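PDB 6YHH: beta-N-acetylglucosaminidase-like protein Glycoside hydrolase family 20 from Flavobacterium johnsoniae, which probably hydrolyses terminal N-acetylhexosamine residues, acting as a chitobiase that releases N-acetylglucosamine from chitin fragments during bacterial chitin breakdown. Local coordinates for residues Arg540-Gly543 / Gly544-Gln548. Numbering follows the deposited sequence.
Sequences RNKG and GTEYQ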
loop_
_atom_site.group_PDB
_atom_site.type_symbol
_atom_site.label_atom_id
_atom_site.label_comp_id
_atom_site.label_asym_id
_atom_site.label_seq_id
_atom_site.Cartn_x
_atom_site.Cartn_y
_atom_site.Cartn_z
ATOM N N ARG A 540 -18.259 -18.807 6.382
ATOM C CA ARG A 540 -18.462 -17.417 6.022
ATOM C C ARG A 540 -19.201 -17.267 4.686
ATOM O O ARG A 540 -20.140 -16.469 4.593
ATOM C CB ARG A 540 -17.143 -16.610 5.982
ATOM C CG ARG A 540 -17.314 -15.163 5.469
ATOM C CD ARG A 540 -16.178 -14.200 5.838
ATOM N NE ARG A 540 -16.519 -12.903 5.260
ATOM C CZ ARG A 540 -15.701 -11.892 5.013
ATOM N NH1 ARG A 540 -14.449 -11.924 5.404
ATOM N NH2 ARG A 540 -16.132 -10.776 4.493
ATOM N N ASN A 541 -18.738 -17.975 3.681
ATOM C CA ASN A 541 -19.324 -17.903 2.311
ATOM C C ASN A 541 -20.052 -19.211 2.103
ATOM O O ASN A 541 -19.506 -20.134 1.465
ATOM C CB ASN A 541 -18.198 -17.744 1.354
ATOM C CG ASN A 541 -18.668 -17.546 -0.076
ATOM O OD1 ASN A 541 -19.846 -17.368 -0.313
ATOM N ND2 ASN A 541 -17.761 -17.668 -1.032
ATOM N N LYS A 542 -21.242 -19.325 2.653
ATOM C CA LYS A 542 -21.903 -20.620 2.683
ATOM C C LYS A 542 -22.216 -21.082 1.279
ATOM O O LYS A 542 -22.832 -20.369 0.499
ATOM C CB LYS A 542 -23.161 -20.558 3.519
ATOM C CG LYS A 542 -22.851 -20.163 4.942
ATOM C CD LYS A 542 -24.091 -19.963 5.798
ATOM C CE LYS A 542 -23.709 -19.768 7.251
ATOM N NZ LYS A 542 -23.026 -18.493 7.499
ATOM N N GLY A 543 -21.794 -22.294 0.958
ATOM C CA GLY A 543 -22.023 -22.838 -0.373
ATOM C C GLY A 543 -21.227 -22.203 -1.462
ATOM O O GLY A 543 -21.448 -22.528 -2.679
ATOM N N GLY A 544 -20.392 -21.218 -1.109
ATOM C CA GLY A 544 -19.592 -20.546 -2.144
ATOM C C GLY A 544 -20.324 -19.495 -2.923
ATOM O O GLY A 544 -19.698 -18.813 -3.747
ATOM N N THR A 545 -21.610 -19.247 -2.640
ATOM C CA THR A 545 -22.468 -18.383 -3.424
ATOM C C THR A 545 -22.840 -17.084 -2.714
ATOM O O THR A 545 -23.526 -16.238 -3.312
ATOM C CB THR A 545 -23.732 -19.132 -3.864
ATOM O OG1 THR A 545 -24.422 -19.555 -2.688
ATOM C CG2 THR A 545 -23.265 -20.348 -4.725
ATOM N N GLU A 546 -22.460 -16.911 -1.458
ATOM C CA GLU A 546 -22.762 -15.680 -0.751
ATOM C C GLU A 546 -21.877 -14.511 -1.098
ATOM O O GLU A 546 -22.294 -13.318 -0.918
ATOM C CB GLU A 546 -22.714 -15.913 0.765
ATOM C CG GLU A 546 -23.827 -16.875 1.199
ATOM C CD GLU A 546 -23.928 -17.031 2.697
ATOM O OE1 GLU A 546 -22.929 -17.066 3.384
ATOM O OE2 GLU A 546 -25.066 -17.087 3.297
ATOM N N TYR A 547 -20.630 -14.818 -1.499
ATOM C CA TYR A 547 -19.700 -13.774 -1.966
ATOM C C TYR A 547 -19.168 -14.231 -3.324
ATOM O O TYR A 547 -18.734 -15.375 -3.471
ATOM C CB TYR A 547 -18.499 -13.710 -1.087
ATOM C CG TYR A 547 -18.725 -13.240 0.383
ATOM C CD1 TYR A 547 -19.254 -14.089 1.346
ATOM C CD2 TYR A 547 -18.435 -11.967 0.760
ATOM C CE1 TYR A 547 -19.446 -13.687 2.650
ATOM C CE2 TYR A 547 -18.635 -11.550 2.066
ATOM C CZ TYR A 547 -19.105 -12.390 3.008
ATOM O OH TYR A 547 -19.211 -11.981 4.365
ATOM N N GLN A 548 -19.139 -13.305 -4.258
ATOM C CA GLN A 548 -18.478 -13.491 -5.495
ATOM C C GLN A 548 -17.081 -12.905 -5.451
ATOM O O GLN A 548 -16.709 -12.205 -4.540
ATOM C CB GLN A 548 -19.265 -12.764 -6.613
ATOM C CG GLN A 548 -20.515 -13.570 -7.006
ATOM C CD GLN A 548 -21.539 -13.650 -5.918
ATOM O OE1 GLN A 548 -22.009 -12.614 -5.398
ATOM N NE2 GLN A 548 -21.800 -14.846 -5.463
#
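Asn541 and Gly544 close a type II beta turn: Gly544 N donates to Asn541 O at 2.9 Å, with Lys542 and Gly543 at the corners. Gly543 takes the third position with phi 70°, a value that favours glycine. Gly544, about 12 Å from the side chain of Glu317, the predicted proton donor, also has positive phi, and a CB there would run into Gly543 O. The chain then doubles back, bringing the Asn541 and Glu546 CA atoms within 5.1 Å.

Two side chains tie the loop to its own backbone. With CG opposite its backbone N (chi1 -175°), Asn541 directs its short amide across the turn, close enough for OD1 to serve two neighbouring N-H groups: Tyr547 N at 2.9 Å, from above the carbonyl plane, and, weakly, Glu546 N. In return, Glu546 is long enough for OE1 to reach back to Lys542 N at 2.9 Å, nearly straight and from above the carboxylate plane.

Further along, the Tyr547 hydroxyl reaches the Arg540 guanidinium. Arg540 NE donates to Tyr547 OH at 3.0 Å, and NH2 adds a weak bond; OH lies at the guanidinium edge, in its plane, while the Tyr547 ring stands nearly perpendicular (83°) to the guanidinium. Asp659 also hydrogen-bonds Tyr547 OH, while Asp558 forms a salt bridge with Arg540, and these partners further fix both buried polar ends. The Tyr547 ring meets Phe553 and, from the second subunit, Phe59.

The loop between strand 532-534 and helix 556-559 is thus shaped by a type II turn held by the side chains of Asn541 and Glu546.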